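Local coordinates for legionella ubiquitin-specific protease A domain-containing protein (Legionella pneumophila subsp. pneumophila, PDB 5DGG), which is of unknown function; this central domain belongs to the LupA family of the CA peptidase clan and may act as a ubiquitin-specific protease, at residues L13-S18 with F135-S140; G20-M25 with V52-I57. One frame throughout, in Å; residues are numbered along the deposited sequence.

How the contacts relate
Contact 1 sets the turn after helix 8-14 against helix 132-146. Contact 2 pairs the first two strands of the sheet. Their centres lie about 12 Å apart. Contact 2 is nested in the chain loop that contact 1 closes, and the two touch directly. S18 OG lies 2.9 Å from V24 N, a probable hydrogen bond that ties the turn to the edge strand. P16 O is 3.2 Å from V24 CG1. On the helix side, S140 O is 3.4 Å from M56 CE. Segment 13-18 leaves the end of helix 8-14 and leads toward strand 22-29. Both contacts belong to the LupA domain.

Contact 1. Residues L13-S18 with F135-S140; sequences LLMPKS and FTCAYS
T136 is met first, and only marginally: its carbonyl O lies 4.3 Å from SD of M15. That oxygen is already taken up within the helix. T136 OG1 turns back along helix 132-146 to bond C132 O, so the polar end of T136 is not spent on segment 13-18.

C137 comes next and is packed by two residues. Its SG is 4.0 Å from M15 CG and 4.1 Å from L14 CB. Both are apolar contacts. CB of L14 meets the sulfur, while the rest of that side chain packs on helices 156-165 and 171-183. M11, one turn earlier on helix 8-14, also touches C137.

Helix 132-146 packs against the sheet, here through Y68 of strand 65-70 and E84 of strand 81-86. A helix packed on a mixed sheet fits the CA peptidase clan to which the LupA family belongs. M15 is where the chain leaves helix 8-14, and it comes opposite C137, with CA atoms 5.3 Å apart.

S140, one turn on from T136, receives the end of M15 and the ring of P16. The M15 chain is bent at chi2 and chi3 (-73° and -67°), which curls the thioether over S140. CE ends 3.4 Å from S140 OG. CD and CG of P16 pack on S140: CD is 3.8 Å from S140 CB, and CG is 3.7 Å from S140 O. S140 OG is buried, but it has polar partners. It donates to T136 O at 2.7 Å and is hydrogen-bonded to Y68 OH. T136 O also accepts S140 N, and the two donors come from opposite faces of its carbonyl plane.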
loop_
_atom_site.group_PDB
_atom_site.type_symbol
_atom_site.label_atom_id
_atom_site.label_comp_id
_atom_site.label_asym_id
_atom_site.label_seq_id
_atom_site.Cartn_x
_atom_site.Cartn_y
_atom_site.Cartn_z
ATOM N N LEU A 13 -3.578 7.240 -9.641
ATOM C CA LEU A 13 -2.622 7.831 -10.564
ATOM C C LEU A 13 -1.191 7.586 -10.108
ATOM O O LEU A 13 -0.339 7.225 -10.929
ATOM C CB LEU A 13 -2.874 9.342 -10.724
ATOM C CG LEU A 13 -2.361 9.979 -12.018
ATOM C CD1 LEU A 13 -3.152 9.451 -13.211
ATOM C CD2 LEU A 13 -2.426 11.502 -11.956
ATOM N N LEU A 14 -0.921 7.747 -8.811
ATOM C CA LEU A 14 0.465 7.763 -8.337
ATOM C C LEU A 14 1.029 6.435 -7.808
ATOM O O LEU A 14 2.235 6.266 -7.747
ATOM C CB LEU A 14 0.633 8.815 -7.261
ATOM C CG LEU A 14 2.030 9.423 -7.130
ATOM C CD1 LEU A 14 2.740 9.675 -8.462
ATOM C CD2 LEU A 14 1.854 10.748 -6.424
ATOM N N MET A 15 0.166 5.529 -7.385
ATOM C CA MET A 15 0.604 4.199 -6.940
ATOM C C MET A 15 1.403 3.494 -8.040
ATOM O O MET A 15 1.154 3.705 -9.222
ATOM C CB MET A 15 -0.593 3.340 -6.509
ATOM C CG MET A 15 -1.144 3.651 -5.117
ATOM S SD MET A 15 -0.121 3.099 -3.732
ATOM C CE MET A 15 -0.242 1.293 -3.919
ATOM N N PRO A 16 2.377 2.664 -7.651
ATOM C CA PRO A 16 3.036 1.780 -8.640
ATOM C C PRO A 16 1.979 0.875 -9.270
ATOM O O PRO A 16 0.895 0.708 -8.698
ATOM C CB PRO A 16 4.004 0.936 -7.798
ATOM C CG PRO A 16 3.536 1.071 -6.389
ATOM C CD PRO A 16 2.774 2.361 -6.264
ATOM N N LYS A 17 2.289 0.348 -10.441
ATOM C CA LYS A 17 1.384 -0.484 -11.205
ATOM C C LYS A 17 1.909 -1.897 -11.143
ATOM O O LYS A 17 3.122 -2.091 -11.026
ATOM C CB LYS A 17 1.368 -0.062 -12.692
ATOM C CG LYS A 17 1.034 1.395 -12.962
ATOM C CD LYS A 17 -0.383 1.716 -12.560
ATOM C CE LYS A 17 -0.510 3.151 -12.033
ATOM N NZ LYS A 17 -1.607 3.228 -11.014
ATOM N N SER A 18 1.013 -2.871 -11.273
ATOM C CA SER A 18 1.377 -4.259 -11.325
ATOM C C SER A 18 2.402 -4.480 -12.391
ATOM O O SER A 18 2.316 -3.904 -13.488
ATOM C CB SER A 18 0.181 -5.147 -11.648
ATOM O OG SER A 18 -0.849 -4.937 -10.707
ATOM N N PHE A 135 2.569 9.443 1.937
ATOM C CA PHE A 135 3.376 8.406 2.581
ATOM C C PHE A 135 3.072 7.022 2.032
ATOM O O PHE A 135 3.999 6.260 1.755
ATOM C CB PHE A 135 3.185 8.402 4.116
ATOM C CG PHE A 135 4.016 9.444 4.858
ATOM C CD1 PHE A 135 5.262 9.127 5.330
ATOM C CD2 PHE A 135 3.525 10.723 5.109
ATOM C CE1 PHE A 135 6.035 10.067 5.995
ATOM C CE2 PHE A 135 4.276 11.674 5.775
ATOM C CZ PHE A 135 5.536 11.343 6.219
ATOM N N THR A 136 1.793 6.672 1.894
ATOM C CA THR A 136 1.441 5.338 1.469
ATOM C C THR A 136 1.877 5.092 0.002
ATOM O O THR A 136 2.389 4.006 -0.333
ATOM C CB THR A 136 -0.086 5.089 1.723
ATOM O OG1 THR A 136 -0.312 5.054 3.140
ATOM C CG2 THR A 136 -0.498 3.801 1.109
ATOM N N CYS A 137 1.734 6.099 -0.859
ATOM C CA CYS A 137 2.145 5.993 -2.250
ATOM C C CYS A 137 3.634 5.828 -2.365
ATOM O O CYS A 137 4.155 4.908 -3.064
ATOM C CB CYS A 137 1.712 7.212 -3.060
ATOM S SG CYS A 137 -0.003 7.161 -3.567
ATOM N N ALA A 138 4.360 6.657 -1.613
ATOM C CA ALA A 138 5.808 6.608 -1.669
ATOM C C ALA A 138 6.336 5.319 -1.052
ATOM O O ALA A 138 7.279 4.703 -1.562
ATOM C CB ALA A 138 6.417 7.805 -0.979
ATOM N N TYR A 139 5.755 4.911 0.062
ATOM C CA TYR A 139 6.158 3.635 0.682
ATOM C C TYR A 139 5.911 2.420 -0.250
ATOM O O TYR A 139 6.734 1.463 -0.279
ATOM C CB TYR A 139 5.540 3.484 2.079
ATOM C CG TYR A 139 6.115 2.345 2.923
ATOM C CD1 TYR A 139 7.248 2.521 3.657
ATOM C CD2 TYR A 139 5.488 1.085 2.963
ATOM C CE1 TYR A 139 7.818 1.500 4.388
ATOM C CE2 TYR A 139 6.013 0.049 3.726
ATOM C CZ TYR A 139 7.194 0.264 4.438
ATOM O OH TYR A 139 7.762 -0.700 5.213
ATOM N N SER A 140 4.799 2.483 -0.999
ATOM C CA SER A 140 4.470 1.469 -1.948
ATOM C C SER A 140 5.528 1.378 -3.085
ATOM O O SER A 140 5.879 0.296 -3.585
ATOM C CB SER A 140 3.060 1.710 -2.506
ATOM O OG SER A 140 2.076 1.575 -1.479
#

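Contact 2. Residues G20-M25 with V52-I57; sequences GRIVVM and VHYIMI
R21 O takes two backbone N-H groups, from H53 N at 2.8 Å and from Y54 N at 3.0 Å. H53 N comes in the carbonyl plane, on a lone pair. Y54 N comes nearly along the C=O axis. Further on the strands run parallel. V23 is gripped at both ends: its N donates to Y54 O at 2.8 Å, and its O accepts M56 N at 2.8 Å. M25 N then donates to M56 O at 2.9 Å. V24 N faces the other way and bonds S18 OG. H53, I55 and I57 make their backbone bonds with K71, L69 and V67. These strands belong to a beta-alpha-beta unit joined by helix 33-47. Strand 22-29 is one of the two outer strands of the sheet in this chain.

I22, Y54, V24 and M56 share one face. CG1 of I22 touches Y54 CD2, and V24 CG2 touches M56 SD. M25 CG meets I55 CG2 at 3.7 Å.

At the start of the pair, before the strands proper, the R21 guanidinium lies flat on the H53 ring, planes 20° apart, with NH2 3.4 Å from H53 CG. Such a stack would be expected to favour a neutral imidazole, though solvent near this rim would weaken the effect.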
loop_
_atom_site.group_PDB
_atom_site.type_symbol
_atom_site.label_atom_id
_atom_site.label_comp_id
_atom_site.label_asym_id
_atom_site.label_seq_id
_atom_site.Cartn_x
_atom_site.Cartn_y
_atom_site.Cartn_z
ATOM N N GLY A 20 4.646 -8.114 -13.597
ATOM C CA GLY A 20 5.151 -9.453 -13.410
ATOM C C GLY A 20 4.639 -10.028 -12.103
ATOM O O GLY A 20 3.440 -9.971 -11.811
ATOM N N ARG A 21 5.563 -10.493 -11.274
ATOM C CA ARG A 21 5.186 -11.220 -10.046
ATOM C C ARG A 21 4.657 -10.298 -8.915
ATOM O O ARG A 21 4.325 -10.756 -7.838
ATOM C CB ARG A 21 6.366 -12.054 -9.581
ATOM C CG ARG A 21 7.624 -11.287 -9.262
ATOM C CD ARG A 21 8.864 -12.201 -9.437
ATOM N NE ARG A 21 8.768 -13.403 -8.611
ATOM C CZ ARG A 21 9.294 -13.551 -7.379
ATOM N NH1 ARG A 21 10.039 -12.607 -6.802
ATOM N NH2 ARG A 21 9.111 -14.688 -6.733
ATOM N N ILE A 22 4.591 -9.007 -9.166
ATOM C CA ILE A 22 4.085 -8.048 -8.193
ATOM C C ILE A 22 2.758 -7.521 -8.676
ATOM O O ILE A 22 2.678 -6.887 -9.774
ATOM C CB ILE A 22 5.043 -6.861 -7.999
ATOM C CG1 ILE A 22 6.420 -7.332 -7.553
ATOM C CG2 ILE A 22 4.474 -5.832 -7.010
ATOM C CD1 ILE A 22 7.531 -6.323 -7.751
ATOM N N VAL A 23 1.715 -7.754 -7.901
ATOM C CA VAL A 23 0.427 -7.142 -8.195
ATOM C C VAL A 23 0.156 -5.967 -7.288
ATOM O O VAL A 23 0.339 -6.066 -6.083
ATOM C CB VAL A 23 -0.698 -8.151 -8.049
ATOM C CG1 VAL A 23 -2.087 -7.508 -8.128
ATOM C CG2 VAL A 23 -0.529 -9.247 -9.094
ATOM N N VAL A 24 -0.357 -4.871 -7.858
ATOM C CA VAL A 24 -0.789 -3.743 -7.095
ATOM C C VAL A 24 -2.279 -3.623 -7.356
ATOM O O VAL A 24 -2.717 -3.369 -8.485
ATOM C CB VAL A 24 -0.034 -2.434 -7.457
ATOM C CG1 VAL A 24 -0.516 -1.267 -6.560
ATOM C CG2 VAL A 24 1.458 -2.640 -7.357
ATOM N N MET A 25 -3.067 -3.866 -6.328
ATOM C CA MET A 25 -4.519 -3.795 -6.459
ATOM C C MET A 25 -5.014 -2.359 -6.393
ATOM O O MET A 25 -4.322 -1.482 -5.903
ATOM C CB MET A 25 -5.206 -4.540 -5.343
ATOM C CG MET A 25 -4.538 -5.820 -4.995
ATOM S SD MET A 25 -5.666 -7.114 -4.594
ATOM C CE MET A 25 -5.874 -7.465 -6.340
ATOM N N VAL A 52 2.333 -14.979 -9.247
ATOM C CA VAL A 52 2.250 -13.810 -8.379
ATOM C C VAL A 52 2.936 -14.135 -7.076
ATOM O O VAL A 52 2.653 -15.167 -6.451
ATOM C CB VAL A 52 0.781 -13.476 -8.069
ATOM C CG1 VAL A 52 0.690 -12.386 -7.001
ATOM C CG2 VAL A 52 0.077 -13.076 -9.337
ATOM N N HIS A 53 3.864 -13.271 -6.671
ATOM C CA HIS A 53 4.542 -13.463 -5.416
ATOM C C HIS A 53 4.273 -12.357 -4.384
ATOM O O HIS A 53 4.397 -12.590 -3.188
ATOM C CB HIS A 53 6.026 -13.554 -5.634
ATOM C CG HIS A 53 6.716 -14.066 -4.437
ATOM N ND1 HIS A 53 6.761 -15.408 -4.130
ATOM C CD2 HIS A 53 7.278 -13.419 -3.395
ATOM C CE1 HIS A 53 7.402 -15.566 -2.983
ATOM N NE2 HIS A 53 7.703 -14.370 -2.508
ATOM N N TYR A 54 3.931 -11.164 -4.851
ATOM C CA TYR A 54 3.652 -10.042 -3.973
ATOM C C TYR A 54 2.340 -9.376 -4.384
ATOM O O TYR A 54 2.042 -9.261 -5.563
ATOM C CB TYR A 54 4.734 -9.004 -4.036
ATOM C CG TYR A 54 6.089 -9.500 -3.756
ATOM C CD1 TYR A 54 6.519 -9.592 -2.459
ATOM C CD2 TYR A 54 6.982 -9.828 -4.782
ATOM C CE1 TYR A 54 7.761 -10.052 -2.145
ATOM C CE2 TYR A 54 8.268 -10.315 -4.471
ATOM C CZ TYR A 54 8.644 -10.377 -3.136
ATOM O OH TYR A 54 9.884 -10.828 -2.671
ATOM N N ILE A 55 1.552 -8.949 -3.392
ATOM C CA ILE A 55 0.285 -8.236 -3.617
ATOM C C ILE A 55 0.266 -7.014 -2.705
ATOM O O ILE A 55 0.419 -7.179 -1.516
ATOM C CB ILE A 55 -0.932 -9.127 -3.325
ATOM C CG1 ILE A 55 -0.890 -10.403 -4.162
ATOM C CG2 ILE A 55 -2.176 -8.343 -3.666
ATOM C CD1 ILE A 55 -1.912 -11.480 -3.868
ATOM N N MET A 56 0.133 -5.813 -3.275
ATOM C CA MET A 56 -0.002 -4.575 -2.532
ATOM C C MET A 56 -1.439 -4.043 -2.586
ATOM O O MET A 56 -2.098 -4.051 -3.637
ATOM C CB MET A 56 0.872 -3.471 -3.093
ATOM C CG MET A 56 2.279 -3.833 -3.487
ATOM S SD MET A 56 3.100 -2.237 -3.722
ATOM C CE MET A 56 4.677 -2.881 -4.094
ATOM N N ILE A 57 -1.905 -3.480 -1.505
ATOM C CA ILE A 57 -3.244 -2.845 -1.513
ATOM C C ILE A 57 -3.201 -1.523 -0.814
ATOM O O ILE A 57 -2.834 -1.463 0.349
ATOM C CB ILE A 57 -4.341 -3.724 -0.815
ATOM C CG1 ILE A 57 -4.225 -5.190 -1.214
ATOM C CG2 ILE A 57 -5.732 -3.158 -1.162
ATOM C CD1 ILE A 57 -5.284 -6.114 -0.607
#